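Local coordinates for protein aldehyde dehydrogenase (Burkholderia thailandensis, PDB 5J6B) that probably oxidises aldehydes to carboxylic acids with NADP as cofactor, at residues A308-L313 with A393-F398. Residues are numbered along the deposited sequence; the frame is centred on the assembly and turned at random.
Sequences ALREKL and ALLERF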
loop_
_atom_site.group_PDB
_atom_site.type_symbol
_atom_site.label_atom_id
_atom_site.label_comp_id
_atom_site.label_asym_id
_atom_site.label_seq_id
_atom_site.Cartn_x
_atom_site.Cartn_y
_atom_site.Cartn_z
ATOM N N ALA A 308 -2.081 10.474 45.441
ATOM C CA ALA A 308 -3.326 11.065 44.954
ATOM C C ALA A 308 -4.117 10.066 44.114
ATOM O O ALA A 308 -5.340 9.949 44.265
ATOM C CB ALA A 308 -3.024 12.345 44.166
ATOM N N LEU A 309 -3.431 9.319 43.239
ATOM C CA LEU A 309 -4.098 8.299 42.430
ATOM C C LEU A 309 -4.716 7.218 43.302
ATOM O O LEU A 309 -5.844 6.769 43.044
ATOM C CB LEU A 309 -3.105 7.662 41.453
ATOM C CG LEU A 309 -3.708 6.583 40.550
ATOM C CD1 LEU A 309 -4.285 7.221 39.294
ATOM C CD2 LEU A 309 -2.710 5.514 40.185
ATOM N N ARG A 310 -3.986 6.789 44.338
ATOM C CA ARG A 310 -4.456 5.718 45.212
ATOM C C ARG A 310 -5.749 6.104 45.924
ATOM O O ARG A 310 -6.695 5.306 45.998
ATOM C CB ARG A 310 -3.367 5.372 46.229
ATOM C CG ARG A 310 -3.760 4.313 47.257
ATOM C CD ARG A 310 -2.864 4.428 48.494
ATOM N NE ARG A 310 -2.914 3.242 49.342
ATOM C CZ ARG A 310 -3.690 3.111 50.415
ATOM N NH1 ARG A 310 -4.500 4.097 50.787
ATOM N NH2 ARG A 310 -3.658 1.987 51.119
ATOM N N GLU A 311 -5.805 7.326 46.461
ATOM C CA GLU A 311 -7.008 7.772 47.153
ATOM C C GLU A 311 -8.188 7.851 46.191
ATOM O O GLU A 311 -9.290 7.393 46.510
ATOM C CB GLU A 311 -6.761 9.125 47.817
ATOM C CG GLU A 311 -7.995 9.711 48.473
ATOM C CD GLU A 311 -7.709 11.008 49.205
ATOM O OE1 GLU A 311 -7.405 12.017 48.534
ATOM O OE2 GLU A 311 -7.777 11.018 50.454
ATOM N N LYS A 312 -7.975 8.431 45.007
ATOM C CA LYS A 312 -9.052 8.533 44.025
ATOM C C LYS A 312 -9.489 7.157 43.527
ATOM O O LYS A 312 -10.677 6.929 43.257
ATOM C CB LYS A 312 -8.613 9.402 42.846
ATOM C CG LYS A 312 -8.594 10.912 43.109
ATOM C CD LYS A 312 -7.721 11.626 42.030
ATOM C CE LYS A 312 -7.515 13.106 42.353
ATOM N NZ LYS A 312 -8.814 13.836 42.475
ATOM N N LEU A 313 -8.541 6.228 43.385
ATOM C CA LEU A 313 -8.877 4.914 42.842
ATOM C C LEU A 313 -9.637 4.078 43.861
ATOM O O LEU A 313 -10.591 3.372 43.507
ATOM C CB LEU A 313 -7.608 4.190 42.389
ATOM C CG LEU A 313 -7.850 2.993 41.477
ATOM C CD1 LEU A 313 -8.646 3.418 40.253
ATOM C CD2 LEU A 313 -6.529 2.380 41.076
ATOM N N ALA A 393 -7.798 -5.672 40.642
ATOM C CA ALA A 393 -6.648 -4.959 40.101
ATOM C C ALA A 393 -5.612 -4.774 41.201
ATOM O O ALA A 393 -5.947 -4.716 42.388
ATOM C CB ALA A 393 -7.029 -3.593 39.493
ATOM N N LEU A 394 -4.345 -4.700 40.785
ATOM C CA LEU A 394 -3.204 -4.627 41.690
ATOM C C LEU A 394 -2.460 -3.324 41.436
ATOM O O LEU A 394 -2.137 -3.009 40.287
ATOM C CB LEU A 394 -2.257 -5.810 41.481
ATOM C CG LEU A 394 -2.914 -7.152 41.179
ATOM C CD1 LEU A 394 -1.849 -8.217 40.944
ATOM C CD2 LEU A 394 -3.850 -7.550 42.309
ATOM N N LEU A 395 -2.189 -2.578 42.502
ATOM C CA LEU A 395 -1.528 -1.283 42.408
ATOM C C LEU A 395 -0.085 -1.412 42.891
ATOM O O LEU A 395 0.163 -1.898 43.997
ATOM C CB LEU A 395 -2.288 -0.235 43.230
ATOM C CG LEU A 395 -1.688 1.180 43.327
ATOM C CD1 LEU A 395 -1.545 1.850 41.960
ATOM C CD2 LEU A 395 -2.538 2.042 44.252
ATOM N N GLU A 396 0.868 -1.002 42.059
ATOM C CA GLU A 396 2.262 -0.967 42.472
ATOM C C GLU A 396 2.859 0.375 42.064
ATOM O O GLU A 396 2.296 1.113 41.250
ATOM C CB GLU A 396 3.072 -2.137 41.880
ATOM C CG GLU A 396 3.158 -2.134 40.346
ATOM C CD GLU A 396 3.836 -3.382 39.790
ATOM O OE1 GLU A 396 3.186 -4.149 39.035
ATOM O OE2 GLU A 396 5.022 -3.603 40.115
ATOM N N ARG A 397 4.019 0.668 42.639
ATOM C CA ARG A 397 4.628 1.987 42.625
ATOM C C ARG A 397 5.991 1.922 41.946
ATOM O O ARG A 397 6.759 0.981 42.176
ATOM C CB ARG A 397 4.779 2.488 44.067
ATOM C CG ARG A 397 5.341 3.877 44.272
ATOM C CD ARG A 397 5.432 4.125 45.778
ATOM N NE ARG A 397 6.074 5.396 46.084
ATOM C CZ ARG A 397 5.504 6.385 46.766
ATOM N NH1 ARG A 397 4.265 6.259 47.241
ATOM N NH2 ARG A 397 6.190 7.504 46.986
ATOM N N PHE A 398 6.303 2.921 41.121
ATOM C CA PHE A 398 7.632 2.998 40.510
ATOM C C PHE A 398 8.094 4.448 40.473
ATOM O O PHE A 398 7.339 5.374 40.786
ATOM C CB PHE A 398 7.652 2.414 39.085
ATOM C CG PHE A 398 7.163 3.377 38.022
ATOM C CD1 PHE A 398 5.798 3.585 37.824
ATOM C CD2 PHE A 398 8.068 4.071 37.228
ATOM C CE1 PHE A 398 5.354 4.470 36.844
ATOM C CE2 PHE A 398 7.637 4.965 36.255
ATOM C CZ PHE A 398 6.288 5.165 36.056
#
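The guanidinium of Arg310, the flat group nearest this contact, lays neither a face nor an edge on Leu395: NE is 5.2 Å from Leu395 CD2, and NH2 is instead salt-bridged to Glu375. It is the aliphatic base of the arginine that meets the leucine. This is helix-on-sheet packing in the alpha/beta catalytic domain of the aldehyde dehydrogenase fold. Helix 303-319 directly follows strand 298-302, which pairs in parallel with strand 392-398, and its residues 308-313 lie over the face of the sheet bearing Leu395.

The Phe398 ring is engaged away from residues 308-313, edge-to-face with His302 and packed against helix 401-409.

Leu395 supplies 72 Å² of the 136 Å² buried between the segments. With CG anti to the backbone N (chi1 176°), it sends its two methyls to different partners: CD1 lies 4.2 Å from Leu309 CD2, a purely apolar touch. Leu309 also rests on Ala301 and Val278, which ties the helix to the neighbouring strand and to helix 274-286. No hydrogen bond crosses, and the closest CA atoms, those of Arg310 and Leu395, are 8.1 Å apart, so side chains alone bridge the gap. The arginine chain, extended from CG to NE, crosses Leu395 at about a right angle, with CB and CG each 4.0 Å from Leu395 CD2.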